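PDB 5JIP: cortical-lytic enzyme, which probably hydrolyses the glycan strands of spore cortex peptidoglycan as a family 25 muramidase during germination. Local coordinates for residues Pro117-Val128 with Phe154-Pro164. Sequence-based numbering, arbitrary orientation.
Sequences PTDKSLTTTELV and FIGLYDDFKVP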
loop_
_atom_site.group_PDB
_atom_site.type_symbol
_atom_site.label_atom_id
_atom_site.label_comp_id
_atom_site.label_asym_id
_atom_site.label_seq_id
_atom_site.Cartn_x
_atom_site.Cartn_y
_atom_site.Cartn_z
ATOM N N PRO A 117 -2.693 -32.046 -13.562
ATOM C CA PRO A 117 -3.395 -33.312 -13.805
ATOM C C PRO A 117 -4.536 -33.510 -12.838
ATOM O O PRO A 117 -4.519 -32.945 -11.737
ATOM C CB PRO A 117 -2.305 -34.362 -13.581
ATOM C CG PRO A 117 -1.471 -33.759 -12.479
ATOM C CD PRO A 117 -1.488 -32.249 -12.725
ATOM N N THR A 118 -5.531 -34.293 -13.249
ATOM C CA THR A 118 -6.659 -34.653 -12.401
ATOM C C THR A 118 -6.652 -36.126 -12.046
ATOM O O THR A 118 -7.658 -36.641 -11.558
ATOM C CB THR A 118 -7.983 -34.317 -13.082
ATOM O OG1 THR A 118 -8.046 -34.992 -14.346
ATOM C CG2 THR A 118 -8.121 -32.810 -13.279
ATOM N N ASP A 119 -5.587 -36.824 -12.350
ATOM C CA ASP A 119 -5.453 -38.176 -11.854
ATOM C C ASP A 119 -4.749 -38.052 -10.506
ATOM O O ASP A 119 -4.727 -36.974 -9.897
ATOM C CB ASP A 119 -4.761 -39.046 -12.904
ATOM C CG ASP A 119 -3.423 -38.514 -13.326
ATOM O OD1 ASP A 119 -2.921 -37.569 -12.697
ATOM O OD2 ASP A 119 -2.859 -39.065 -14.290
ATOM N N LYS A 120 -4.181 -39.130 -9.996
ATOM C CA LYS A 120 -3.499 -39.039 -8.715
ATOM C C LYS A 120 -1.995 -38.935 -8.888
ATOM O O LYS A 120 -1.249 -39.336 -7.994
ATOM C CB LYS A 120 -3.866 -40.235 -7.844
ATOM C CG LYS A 120 -5.370 -40.318 -7.555
ATOM C CD LYS A 120 -5.640 -40.563 -6.067
ATOM C CE LYS A 120 -5.260 -41.983 -5.634
ATOM N NZ LYS A 120 -6.114 -43.028 -6.281
ATOM N N SER A 121 -1.530 -38.390 -10.024
ATOM C CA SER A 121 -0.112 -38.496 -10.344
ATOM C C SER A 121 0.738 -37.547 -9.521
ATOM O O SER A 121 1.932 -37.814 -9.336
ATOM C CB SER A 121 0.126 -38.258 -11.839
ATOM O OG SER A 121 -0.349 -36.989 -12.240
ATOM N N LEU A 122 0.161 -36.471 -8.989
ATOM C CA LEU A 122 0.908 -35.530 -8.164
ATOM C C LEU A 122 0.244 -35.391 -6.807
ATOM O O LEU A 122 -0.987 -35.369 -6.700
ATOM C CB LEU A 122 1.012 -34.141 -8.816
ATOM C CG LEU A 122 1.746 -34.050 -10.156
ATOM C CD1 LEU A 122 1.739 -32.606 -10.651
ATOM C CD2 LEU A 122 3.149 -34.574 -10.059
ATOM N N THR A 123 1.069 -35.307 -5.767
ATOM C CA THR A 123 0.561 -34.906 -4.467
ATOM C C THR A 123 0.244 -33.407 -4.474
ATOM O O THR A 123 0.709 -32.644 -5.327
ATOM C CB THR A 123 1.576 -35.218 -3.366
ATOM O OG1 THR A 123 2.685 -34.327 -3.485
ATOM C CG2 THR A 123 2.090 -36.632 -3.479
ATOM N N THR A 124 -0.567 -32.990 -3.504
ATOM C CA THR A 124 -0.818 -31.566 -3.333
ATOM C C THR A 124 0.484 -30.793 -3.142
ATOM O O THR A 124 0.648 -29.695 -3.687
ATOM C CB THR A 124 -1.759 -31.359 -2.168
ATOM O OG1 THR A 124 -2.976 -32.048 -2.449
ATOM C CG2 THR A 124 -2.028 -29.860 -1.933
ATOM N N THR A 125 1.432 -31.348 -2.377
ATOM C CA THR A 125 2.713 -30.662 -2.212
ATOM C C THR A 125 3.416 -30.527 -3.550
ATOM O O THR A 125 3.959 -29.466 -3.876
ATOM C CB THR A 125 3.609 -31.408 -1.218
ATOM O OG1 THR A 125 2.946 -31.509 0.052
ATOM C CG2 THR A 125 4.957 -30.690 -1.034
ATOM N N GLU A 126 3.416 -31.591 -4.348
ATOM C CA GLU A 126 4.101 -31.531 -5.627
ATOM C C GLU A 126 3.438 -30.521 -6.564
ATOM O O GLU A 126 4.135 -29.758 -7.247
ATOM C CB GLU A 126 4.141 -32.924 -6.259
ATOM C CG GLU A 126 5.078 -33.879 -5.535
ATOM C CD GLU A 126 4.951 -35.313 -5.994
ATOM O OE1 GLU A 126 3.818 -35.752 -6.300
ATOM O OE2 GLU A 126 6.005 -35.994 -6.044
ATOM N N LEU A 127 2.105 -30.506 -6.614
ATOM C CA LEU A 127 1.424 -29.581 -7.522
ATOM C C LEU A 127 1.663 -28.141 -7.087
ATOM O O LEU A 127 2.053 -27.290 -7.892
ATOM C CB LEU A 127 -0.065 -29.881 -7.575
ATOM C CG LEU A 127 -0.911 -28.953 -8.457
ATOM C CD1 LEU A 127 -0.458 -29.025 -9.890
ATOM C CD2 LEU A 127 -2.395 -29.296 -8.402
ATOM N N VAL A 128 1.473 -27.859 -5.800
ATOM C CA VAL A 128 1.636 -26.496 -5.318
ATOM C C VAL A 128 3.091 -26.052 -5.451
ATOM O O VAL A 128 3.353 -24.914 -5.831
ATOM C CB VAL A 128 1.110 -26.369 -3.871
ATOM C CG1 VAL A 128 1.479 -25.026 -3.264
ATOM C CG2 VAL A 128 -0.428 -26.554 -3.789
ATOM N N PHE A 154 -11.163 -28.477 -9.142
ATOM C CA PHE A 154 -9.744 -28.803 -9.136
ATOM C C PHE A 154 -9.115 -28.539 -7.773
ATOM O O PHE A 154 -8.362 -29.374 -7.258
ATOM C CB PHE A 154 -9.046 -27.987 -10.228
ATOM C CG PHE A 154 -7.648 -28.412 -10.517
ATOM C CD1 PHE A 154 -7.405 -29.435 -11.407
ATOM C CD2 PHE A 154 -6.561 -27.765 -9.924
ATOM C CE1 PHE A 154 -6.118 -29.834 -11.688
ATOM C CE2 PHE A 154 -5.268 -28.151 -10.207
ATOM C CZ PHE A 154 -5.037 -29.184 -11.083
ATOM N N ILE A 155 -9.404 -27.370 -7.175
ATOM C CA ILE A 155 -8.910 -27.075 -5.834
ATOM C C ILE A 155 -9.335 -28.191 -4.889
ATOM O O ILE A 155 -8.542 -28.665 -4.074
ATOM C CB ILE A 155 -9.415 -25.691 -5.366
ATOM C CG1 ILE A 155 -8.708 -24.573 -6.156
ATOM C CG2 ILE A 155 -9.183 -25.489 -3.879
ATOM C CD1 ILE A 155 -9.293 -23.190 -5.923
ATOM N N GLY A 156 -10.580 -28.656 -5.023
ATOM C CA GLY A 156 -11.094 -29.697 -4.145
ATOM C C GLY A 156 -10.395 -31.031 -4.317
ATOM O O GLY A 156 -10.265 -31.797 -3.360
ATOM N N LEU A 157 -9.928 -31.324 -5.525
ATOM C CA LEU A 157 -9.158 -32.541 -5.749
ATOM C C LEU A 157 -7.839 -32.522 -5.006
ATOM O O LEU A 157 -7.256 -33.579 -4.745
ATOM C CB LEU A 157 -8.855 -32.717 -7.233
ATOM C CG LEU A 157 -9.894 -33.309 -8.144
ATOM C CD1 LEU A 157 -9.316 -33.252 -9.545
ATOM C CD2 LEU A 157 -10.206 -34.737 -7.744
ATOM N N TYR A 158 -7.311 -31.340 -4.739
ATOM C CA TYR A 158 -5.979 -31.185 -4.172
ATOM C C TYR A 158 -6.049 -30.635 -2.753
ATOM O O TYR A 158 -5.216 -29.833 -2.335
ATOM C CB TYR A 158 -5.128 -30.305 -5.073
ATOM C CG TYR A 158 -4.625 -31.061 -6.273
ATOM C CD1 TYR A 158 -3.498 -31.866 -6.178
ATOM C CD2 TYR A 158 -5.299 -31.002 -7.492
ATOM C CE1 TYR A 158 -3.036 -32.576 -7.266
ATOM C CE2 TYR A 158 -4.844 -31.707 -8.592
ATOM C CZ TYR A 158 -3.715 -32.486 -8.475
ATOM O OH TYR A 158 -3.243 -33.187 -9.551
ATOM N N ASP A 159 -7.068 -31.065 -2.006
ATOM C CA ASP A 159 -7.156 -30.783 -0.576
ATOM C C ASP A 159 -7.206 -29.288 -0.319
ATOM O O ASP A 159 -6.569 -28.794 0.613
ATOM C CB ASP A 159 -5.969 -31.378 0.193
ATOM C CG ASP A 159 -5.984 -32.887 0.235
ATOM O OD1 ASP A 159 -6.983 -33.463 0.717
ATOM O OD2 ASP A 159 -4.977 -33.485 -0.206
ATOM N N ASP A 160 -7.940 -28.543 -1.146
ATOM C CA ASP A 160 -8.053 -27.109 -0.915
ATOM C C ASP A 160 -6.721 -26.402 -1.130
ATOM O O ASP A 160 -6.526 -25.286 -0.653
ATOM C CB ASP A 160 -8.560 -26.852 0.517
ATOM C CG ASP A 160 -9.407 -25.582 0.653
ATOM O OD1 ASP A 160 -10.038 -25.170 -0.332
ATOM O OD2 ASP A 160 -9.476 -25.010 1.775
ATOM N N PHE A 161 -5.773 -27.043 -1.811
ATOM C CA PHE A 161 -4.419 -26.515 -1.976
ATOM C C PHE A 161 -3.735 -26.296 -0.629
ATOM O O PHE A 161 -2.810 -25.488 -0.507
ATOM C CB PHE A 161 -4.409 -25.200 -2.773
ATOM C CG PHE A 161 -4.548 -25.368 -4.252
ATOM C CD1 PHE A 161 -4.753 -26.614 -4.840
ATOM C CD2 PHE A 161 -4.438 -24.261 -5.076
ATOM C CE1 PHE A 161 -4.865 -26.739 -6.235
ATOM C CE2 PHE A 161 -4.548 -24.385 -6.439
ATOM C CZ PHE A 161 -4.774 -25.629 -7.021
ATOM N N LYS A 162 -4.155 -27.041 0.382
ATOM C CA LYS A 162 -3.458 -27.030 1.669
ATOM C C LYS A 162 -2.265 -27.963 1.604
ATOM O O LYS A 162 -2.410 -29.144 1.286
ATOM C CB LYS A 162 -4.403 -27.443 2.789
ATOM C CG LYS A 162 -3.770 -27.319 4.179
ATOM C CD LYS A 162 -4.799 -27.497 5.274
ATOM C CE LYS A 162 -4.204 -27.124 6.630
ATOM N NZ LYS A 162 -5.109 -27.419 7.792
ATOM N N VAL A 163 -1.081 -27.434 1.873
ATOM C CA VAL A 163 0.152 -28.208 1.820
ATOM C C VAL A 163 0.482 -28.655 3.239
ATOM O O VAL A 163 0.615 -27.798 4.120
ATOM C CB VAL A 163 1.305 -27.405 1.226
ATOM C CG1 VAL A 163 2.624 -28.196 1.338
ATOM C CG2 VAL A 163 0.962 -27.067 -0.234
ATOM N N PRO A 164 0.656 -29.948 3.488
ATOM C CA PRO A 164 1.042 -30.415 4.836
ATOM C C PRO A 164 2.229 -29.645 5.401
ATOM O O PRO A 164 3.270 -29.513 4.769
ATOM C CB PRO A 164 1.391 -31.889 4.595
ATOM C CG PRO A 164 0.490 -32.291 3.463
ATOM C CD PRO A 164 0.418 -31.071 2.567
HETATM O O HOH W 1 4.190 -30.965 2.421
#
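The N-terminal turn of helix 124-142 meets Tyr-158 through Leu-127 and Thr-124; Tyr-158, just after helix 152-157, puts its ring against this turn and the loop leading into it. Leu-127 lays its CD2 methyl over the centre of one face of that ring in a CH-pi contact. CG of Leu-127 stands anti to the backbone N (chi1 178°), which carries the branch off the helix to the ring; the same methyl also meets Phe-154 CE2 at 3.6 Å. A capping box closes the turn: Thr-123 OG1 accepts from Glu-126 N at 3.0 Å, while Glu-126 OE1 takes the N-H of Thr-123 in a nearly straight bond (172°). The phenol end reaches the loop, where Tyr-158 OH donates to Pro-117 O over 2.5 Å. That hydroxyl comes from above the carbonyl plane, 41° out of it, and Pro-117, which follows a cis peptide bond, places its ring CG near Tyr-158 OH. Both helices belong to the beta/alpha barrel of the family 25 glycosidases: helix 124-142 follows strand 111-113 and helix 152-157 follows its parallel neighbour 147-151, so the contact joins successive helices outside the barrel wall, away from the magnesium site. Phe-161 extends the packing inward to Leu-148 of strand 147-151. Thr-124, the first residue of the helix, faces the turn that follows Tyr-158; its OG1 lies 3.2 Å from Tyr-158 O, at best a weak hydrogen bond, with Asp-159 OD2 at 3.3 Å as a rival acceptor, and its CG2 methyl rests near Lys-162 O. Farther along, Val-128 CG1 packs on Val-163 CG2 at 3.7 Å, the two branched side chains meeting at a slant. At the more exposed margin Thr-125 OG1 contacts Val-163 CG1, and a water 2.7 Å from that hydroxyl oxygen donates to Pro-164 O.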